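Local atomic coordinates of inactive dihydroorotase-like domain (Chaetomium thermophilum, PDB entry 5NNL), a protein that is an inactive relative of the dihydroorotases, its strand and helix order consistent with an amidohydrolase-like (beta/alpha) barrel and a smaller group of antiparallel strands. Residues V175-C180 and I212-S217; F290-E295 and K304-V309; Q114-F119 and L141-L146. All coordinates share one frame; numbering follows the deposited sequence.

Overall arrangement
The three contacts sample different levels of one fold. Contact 1 pairs two neighbouring parallel strands in what is probably the barrel wall, its centre about 10 Å from the centre of the chain. Contact 3 packs two helices outside that wall; its centre lies about 20 Å from that of contact 1, and the two meet directly where V175 CG2 rests 3.7 Å from L141 CD2. Contact 2 belongs instead to the antiparallel strands beyond the presumed barrel. Its centre is about 25 Å from that of contact 1, with nearest atoms about 13 Å apart, and about 43 Å from that of contact 3, across the chain's centre.

Contact 1: residues V175-C180 and I212-S217; sequences VTCDVC and IIDVFS
The F216 ring turns an edge towards V179: CG2 of V179 lies near the ring plane, 3.7 Å from F216 CD1, and the V179 carbonyl oxygen also sits at the edge, in plane. The carboxylate of D178 is met differently, since S217 OG donates to D178 OD2 from above its plane, over 3.0 Å. With CG of D178 lodged between the backbone N and carbonyl carbon (chi1 69°), the acid stands over its own strand. D214, in the loop just before strand 215-217, turns its OD2 to strand 175-180 and takes the N-H of C177 at 3.1 Å through the anti lone pair; the same oxygen is salt-bridged to K169. C177 O receives D214 N at 3.1 Å and, more weakly, V215 N. Regular parallel pairing follows, V179 N giving to V215 O at 3.3 Å and S217 N giving to V179 O at 3.1 Å, the latter nearly straight (171°). The V179 and I213 side chains cross at about a right angle, with V179 CG1 3.7 Å from I213 CD1. D178 is gripped further by H152 and S154 at OD1 and by A155 N at OD2, which should fix its rotation. This is parallel strand pairing as in a beta/alpha barrel: strand 175-180 runs between 215-217 and 151-153, helix 159-170 packs on C177, and helix 257-271 covers F216 through R263 and L264.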
# COMPACT_ATOMS: atom_id res chain seq x y z
N VAL A 175 13.74 -11.32 -1.08
CA VAL A 175 13.13 -10.07 -1.53
C VAL A 175 11.71 -10.35 -2.01
O VAL A 175 11.45 -11.37 -2.66
CB VAL A 175 13.97 -9.39 -2.64
CG1 VAL A 175 14.18 -10.31 -3.81
CG2 VAL A 175 13.31 -8.09 -3.09
N THR A 176 10.80 -9.44 -1.67
CA THR A 176 9.46 -9.41 -2.22
C THR A 176 9.18 -8.00 -2.71
O THR A 176 9.94 -7.07 -2.42
CB THR A 176 8.40 -9.84 -1.19
OG1 THR A 176 8.39 -8.92 -0.09
CG2 THR A 176 8.70 -11.24 -0.67
N CYS A 177 8.09 -7.82 -3.46
CA CYS A 177 7.81 -6.50 -4.00
C CYS A 177 6.32 -6.34 -4.26
O CYS A 177 5.57 -7.32 -4.34
CB CYS A 177 8.58 -6.23 -5.29
SG CYS A 177 8.10 -7.31 -6.67
N ASP A 178 5.91 -5.09 -4.43
CA ASP A 178 4.56 -4.77 -4.86
C ASP A 178 4.60 -3.72 -5.97
O ASP A 178 5.62 -3.06 -6.19
CB ASP A 178 3.68 -4.25 -3.70
CG ASP A 178 4.10 -2.87 -3.20
OD1 ASP A 178 4.73 -2.80 -2.12
OD2 ASP A 178 3.80 -1.87 -3.88
N VAL A 179 3.48 -3.61 -6.67
CA VAL A 179 3.23 -2.51 -7.59
C VAL A 179 1.92 -1.87 -7.17
O VAL A 179 1.00 -2.53 -6.67
CB VAL A 179 3.16 -2.95 -9.07
CG1 VAL A 179 4.37 -3.79 -9.43
CG2 VAL A 179 1.89 -3.71 -9.36
N CYS A 180 1.83 -0.56 -7.36
CA CYS A 180 0.57 0.14 -7.17
C CYS A 180 -0.38 -0.23 -8.30
O CYS A 180 0.02 -0.33 -9.46
CB CYS A 180 0.78 1.65 -7.14
SG CYS A 180 2.02 2.20 -5.96
N ILE A 212 6.47 -12.56 -10.40
CA ILE A 212 7.49 -11.95 -9.56
C ILE A 212 6.87 -10.96 -8.58
O ILE A 212 7.43 -10.71 -7.51
CB ILE A 212 8.55 -11.26 -10.44
CG1 ILE A 212 9.19 -12.27 -11.40
CG2 ILE A 212 9.60 -10.53 -9.60
CD1 ILE A 212 9.65 -13.56 -10.75
N ILE A 213 5.74 -10.37 -8.93
CA ILE A 213 5.10 -9.38 -8.07
C ILE A 213 4.29 -10.12 -7.01
O ILE A 213 3.37 -10.88 -7.33
CB ILE A 213 4.21 -8.44 -8.90
CG1 ILE A 213 5.02 -7.83 -10.05
CG2 ILE A 213 3.63 -7.34 -8.01
CD1 ILE A 213 4.20 -7.06 -11.05
N ASP A 214 4.65 -9.92 -5.75
CA ASP A 214 4.03 -10.64 -4.64
C ASP A 214 2.76 -9.96 -4.14
O ASP A 214 1.85 -10.66 -3.68
CB ASP A 214 5.03 -10.76 -3.48
CG ASP A 214 6.31 -11.47 -3.90
OD1 ASP A 214 6.27 -12.70 -4.13
OD2 ASP A 214 7.35 -10.79 -4.02
N VAL A 215 2.67 -8.63 -4.25
CA VAL A 215 1.63 -7.86 -3.59
C VAL A 215 1.15 -6.74 -4.50
O VAL A 215 1.94 -6.14 -5.24
CB VAL A 215 2.12 -7.29 -2.25
CG1 VAL A 215 1.07 -6.38 -1.61
CG2 VAL A 215 2.52 -8.40 -1.30
N PHE A 216 -0.14 -6.44 -4.43
CA PHE A 216 -0.70 -5.21 -4.96
C PHE A 216 -0.93 -4.24 -3.81
O PHE A 216 -1.40 -4.63 -2.74
CB PHE A 216 -2.03 -5.45 -5.69
CG PHE A 216 -1.89 -6.11 -7.03
CD1 PHE A 216 -0.88 -5.76 -7.91
CD2 PHE A 216 -2.80 -7.08 -7.42
CE1 PHE A 216 -0.77 -6.37 -9.14
CE2 PHE A 216 -2.70 -7.69 -8.66
CZ PHE A 216 -1.69 -7.34 -9.52
N SER A 217 -0.59 -2.97 -4.04
CA SER A 217 -0.88 -1.92 -3.08
C SER A 217 -1.63 -0.80 -3.79
O SER A 217 -1.68 -0.74 -5.02
CB SER A 217 0.40 -1.36 -2.44
OG SER A 217 1.16 -0.63 -3.38

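Contact 2: residues F290-E295 and K304-V309; sequences FAVPTE and KVLKGV
Backbone hydrogen bonds set the frame between F290-A291 and V305-L306, an antiparallel ladder in which F290 and L306 form the hydrogen-bonded pair: F290 N gives to L306 O and L306 N gives to F290 O, each over 3.1 Å. A third bond carries the pairing past the end of the strand, V292 N reaching K304 O at 2.9 Å in a nearly straight line (169°). Weaker CA-H...O contacts fill the non-hydrogen-bonded position, V305 CA lying 3.4 Å from F290 O and A291 CA 3.5 Å from K304 O. Apolar packing is concentrated on the face that carries F290 and L306. The benzyl group of F290 leans towards the neighbouring strand, because CG sits between its backbone N and carbonyl carbon (chi1 75°). The ring comes closest at F290 CE1, 3.6 Å from G308 O. The same CE1 approaches L306 CB at 4.0 Å, while F290 CD1 touches V309 CG2 obliquely at the same distance. Further out on the leucine side chain, L306 CD1 meets V292 CG2 at 3.6 Å. The contact is the hairpin-like pairing of strands 281-291 and 305-315, joined by a loop without regular structure. Helix 242-251 lies against it, P244 touching both F290 and L306, L245 and T248 adding to the cover of L306, and T248 OG1 bonding K307 N.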
# COMPACT_ATOMS: atom_id res chain seq x y z
N PHE A 290 -20.65 -0.94 -13.21
CA PHE A 290 -20.97 0.30 -12.53
C PHE A 290 -20.10 1.40 -13.11
O PHE A 290 -18.96 1.16 -13.51
CB PHE A 290 -20.76 0.20 -11.01
CG PHE A 290 -19.32 0.24 -10.60
CD1 PHE A 290 -18.54 -0.90 -10.65
CD2 PHE A 290 -18.75 1.42 -10.16
CE1 PHE A 290 -17.22 -0.87 -10.27
CE2 PHE A 290 -17.42 1.46 -9.77
CZ PHE A 290 -16.66 0.31 -9.83
N ALA A 291 -20.64 2.61 -13.14
CA ALA A 291 -19.91 3.77 -13.62
C ALA A 291 -19.09 4.36 -12.47
O ALA A 291 -19.64 4.65 -11.40
CB ALA A 291 -20.86 4.82 -14.18
N VAL A 292 -17.79 4.52 -12.69
CA VAL A 292 -16.94 5.15 -11.69
C VAL A 292 -17.58 6.49 -11.35
O VAL A 292 -17.76 7.33 -12.24
CB VAL A 292 -15.50 5.31 -12.19
CG1 VAL A 292 -14.64 5.97 -11.11
CG2 VAL A 292 -14.91 3.97 -12.57
N PRO A 293 -17.95 6.73 -10.09
CA PRO A 293 -18.74 7.94 -9.78
C PRO A 293 -18.03 9.21 -10.23
O PRO A 293 -16.91 9.50 -9.81
CB PRO A 293 -18.89 7.88 -8.25
CG PRO A 293 -17.84 6.93 -7.78
CD PRO A 293 -17.65 5.94 -8.89
N THR A 294 -18.71 9.96 -11.10
CA THR A 294 -18.22 11.25 -11.57
C THR A 294 -18.39 12.36 -10.54
O THR A 294 -18.13 13.52 -10.86
CB THR A 294 -18.94 11.63 -12.87
OG1 THR A 294 -19.80 10.56 -13.28
CG2 THR A 294 -17.95 11.94 -13.98
N GLU A 295 -18.80 12.03 -9.31
CA GLU A 295 -19.06 13.03 -8.29
C GLU A 295 -18.04 12.95 -7.16
O GLU A 295 -17.08 13.73 -7.12
CB GLU A 295 -20.47 12.87 -7.72
CG GLU A 295 -21.59 13.03 -8.75
CD GLU A 295 -21.81 11.78 -9.59
OE1 GLU A 295 -21.12 10.77 -9.36
OE2 GLU A 295 -22.68 11.82 -10.49
N LYS A 304 -15.91 6.09 -16.70
CA LYS A 304 -15.67 4.77 -17.28
C LYS A 304 -16.45 3.72 -16.51
O LYS A 304 -16.82 3.91 -15.35
CB LYS A 304 -14.17 4.43 -17.28
CG LYS A 304 -13.31 5.39 -18.08
CD LYS A 304 -13.57 5.26 -19.58
CE LYS A 304 -12.95 6.40 -20.36
NZ LYS A 304 -13.68 6.66 -21.64
N VAL A 305 -16.69 2.59 -17.17
CA VAL A 305 -17.49 1.51 -16.61
C VAL A 305 -16.55 0.35 -16.28
O VAL A 305 -15.85 -0.17 -17.15
CB VAL A 305 -18.59 1.06 -17.58
CG1 VAL A 305 -19.32 -0.16 -17.04
CG2 VAL A 305 -19.56 2.20 -17.82
N LEU A 306 -16.55 -0.05 -15.01
CA LEU A 306 -15.77 -1.18 -14.54
C LEU A 306 -16.71 -2.27 -14.05
O LEU A 306 -17.92 -2.09 -13.97
CB LEU A 306 -14.80 -0.75 -13.43
CG LEU A 306 -13.85 0.39 -13.79
CD1 LEU A 306 -13.07 0.85 -12.56
CD2 LEU A 306 -12.89 -0.02 -14.90
N LYS A 307 -16.13 -3.42 -13.72
CA LYS A 307 -16.87 -4.53 -13.13
C LYS A 307 -16.30 -4.87 -11.75
O LYS A 307 -15.10 -4.72 -11.50
CB LYS A 307 -16.83 -5.76 -14.03
CG LYS A 307 -17.41 -5.51 -15.41
CD LYS A 307 -18.19 -6.69 -15.95
CE LYS A 307 -18.79 -6.36 -17.31
NZ LYS A 307 -19.75 -7.39 -17.80
N GLY A 308 -17.18 -5.31 -10.87
CA GLY A 308 -16.79 -5.68 -9.52
C GLY A 308 -17.38 -4.76 -8.48
O GLY A 308 -16.79 -3.73 -8.12
N VAL A 309 -18.55 -5.12 -7.97
CA VAL A 309 -19.23 -4.36 -6.93
C VAL A 309 -19.04 -5.07 -5.60
O VAL A 309 -19.20 -6.29 -5.51
CB VAL A 309 -20.73 -4.19 -7.26
CG1 VAL A 309 -21.51 -3.65 -6.06
CG2 VAL A 309 -20.90 -3.24 -8.45

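Contact 3: residues Q114-F119 and L141-L146; sequences QVEAHF and LLLASL
The carboxylate oxygen OE1 of E116 is approached by two groups: H147, just beyond the second segment, hydrogen-bonds it through NE2, and the L143 methyl CD2 presses against it at 3.3 Å. The torsions of E116 explain this reach, for CG is anti to the backbone N and the chain then bends at chi2 (65°), which swings the acid across towards the other helix. OE2 lies near D120 OD1, a closeness of like charges that might raise the affinity of one acid for a proton, while the imidazole of H147 offers a partner at OE1. L143 is the residue through which most of the packing runs. Its side chain crosses that of V115 obliquely, L143 CD1 touching V115 CG1 at 3.6 Å, and its CB stands over one face of the F119 ring, 4.1 Å from the centroid and only 6° off the ring normal, a clear CH-pi contact. Helices 111-121 and 134-146 follow strands 98-100 and 128-130 in turn, the alternation expected of a beta/alpha barrel, and pack side by side on the outside of the presumed wall with their local axes 10.6 Å apart at closest and inclined at 34°. A further part of the F119 ring reaches A144: CE2 comes within 4.2 Å of its CB, and nearer still to its backbone N. Beneath, V115 and F119 both rest on I100 of strand 98-100, A144 leans on I151 of strand 151-153, and the ring of H147 meets that of F119.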
# COMPACT_ATOMS: atom_id res chain seq x y z
N GLN A 114 24.46 4.83 6.01
CA GLN A 114 23.28 5.27 6.75
C GLN A 114 22.22 4.18 6.79
O GLN A 114 21.59 3.96 7.84
CB GLN A 114 22.71 6.54 6.12
CG GLN A 114 23.70 7.67 5.96
CD GLN A 114 23.14 8.82 5.15
OE1 GLN A 114 22.10 9.38 5.48
NE2 GLN A 114 23.83 9.17 4.06
N VAL A 115 22.01 3.49 5.68
CA VAL A 115 21.03 2.41 5.65
C VAL A 115 21.53 1.23 6.48
O VAL A 115 20.75 0.55 7.16
CB VAL A 115 20.72 2.00 4.20
CG1 VAL A 115 19.84 0.75 4.15
CG2 VAL A 115 20.03 3.15 3.47
N GLU A 116 22.84 0.97 6.44
CA GLU A 116 23.40 -0.13 7.22
C GLU A 116 23.12 0.04 8.71
O GLU A 116 22.89 -0.94 9.42
CB GLU A 116 24.91 -0.24 6.97
CG GLU A 116 25.67 -1.15 7.94
CD GLU A 116 25.28 -2.61 7.83
OE1 GLU A 116 24.59 -2.97 6.86
OE2 GLU A 116 25.67 -3.40 8.71
N ALA A 117 23.13 1.29 9.19
CA ALA A 117 22.87 1.53 10.61
C ALA A 117 21.49 1.01 11.00
O ALA A 117 21.35 0.30 12.01
CB ALA A 117 22.99 3.03 10.90
N HIS A 118 20.47 1.33 10.21
CA HIS A 118 19.13 0.82 10.49
C HIS A 118 19.09 -0.70 10.43
O HIS A 118 18.47 -1.34 11.29
CB HIS A 118 18.13 1.43 9.50
CG HIS A 118 17.99 2.91 9.61
ND1 HIS A 118 17.05 3.52 10.42
CD2 HIS A 118 18.68 3.92 9.02
CE1 HIS A 118 17.16 4.83 10.31
NE2 HIS A 118 18.14 5.10 9.47
N PHE A 119 19.75 -1.29 9.43
CA PHE A 119 19.82 -2.75 9.36
C PHE A 119 20.47 -3.34 10.61
O PHE A 119 20.13 -4.47 11.00
CB PHE A 119 20.58 -3.18 8.11
CG PHE A 119 19.71 -3.37 6.91
CD1 PHE A 119 19.23 -2.28 6.21
CD2 PHE A 119 19.38 -4.64 6.48
CE1 PHE A 119 18.44 -2.45 5.10
CE2 PHE A 119 18.59 -4.82 5.37
CZ PHE A 119 18.11 -3.73 4.68
N LEU A 141 19.36 -4.09 -1.52
CA LEU A 141 19.29 -5.53 -1.74
C LEU A 141 20.58 -6.23 -1.33
O LEU A 141 20.55 -7.38 -0.86
CB LEU A 141 18.98 -5.82 -3.21
CG LEU A 141 17.58 -5.47 -3.74
CD1 LEU A 141 17.44 -5.89 -5.20
CD2 LEU A 141 16.49 -6.12 -2.90
N LEU A 142 21.72 -5.58 -1.52
CA LEU A 142 22.98 -6.15 -1.05
C LEU A 142 22.97 -6.29 0.47
O LEU A 142 23.36 -7.33 1.01
CB LEU A 142 24.16 -5.28 -1.49
CG LEU A 142 25.53 -5.76 -1.00
CD1 LEU A 142 25.86 -7.13 -1.59
CD2 LEU A 142 26.61 -4.75 -1.34
N LEU A 143 22.51 -5.25 1.17
CA LEU A 143 22.49 -5.29 2.63
C LEU A 143 21.57 -6.39 3.13
O LEU A 143 21.92 -7.14 4.05
CB LEU A 143 22.08 -3.92 3.18
CG LEU A 143 23.07 -2.80 2.89
CD1 LEU A 143 22.54 -1.45 3.33
CD2 LEU A 143 24.41 -3.07 3.54
N ALA A 144 20.38 -6.51 2.54
CA ALA A 144 19.47 -7.59 2.94
C ALA A 144 20.14 -8.95 2.77
O ALA A 144 19.98 -9.83 3.61
CB ALA A 144 18.18 -7.52 2.12
N SER A 145 20.89 -9.12 1.68
CA SER A 145 21.60 -10.38 1.46
C SER A 145 22.72 -10.56 2.48
O SER A 145 22.94 -11.68 2.97
CB SER A 145 22.17 -10.42 0.04
OG SER A 145 22.93 -11.60 -0.15
N LEU A 146 23.44 -9.49 2.80
CA LEU A 146 24.57 -9.61 3.72
C LEU A 146 24.11 -9.82 5.16
O LEU A 146 24.85 -10.40 5.95
CB LEU A 146 25.46 -8.37 3.63
CG LEU A 146 26.23 -8.19 2.31
CD1 LEU A 146 27.01 -6.89 2.32
CD2 LEU A 146 27.17 -9.35 2.06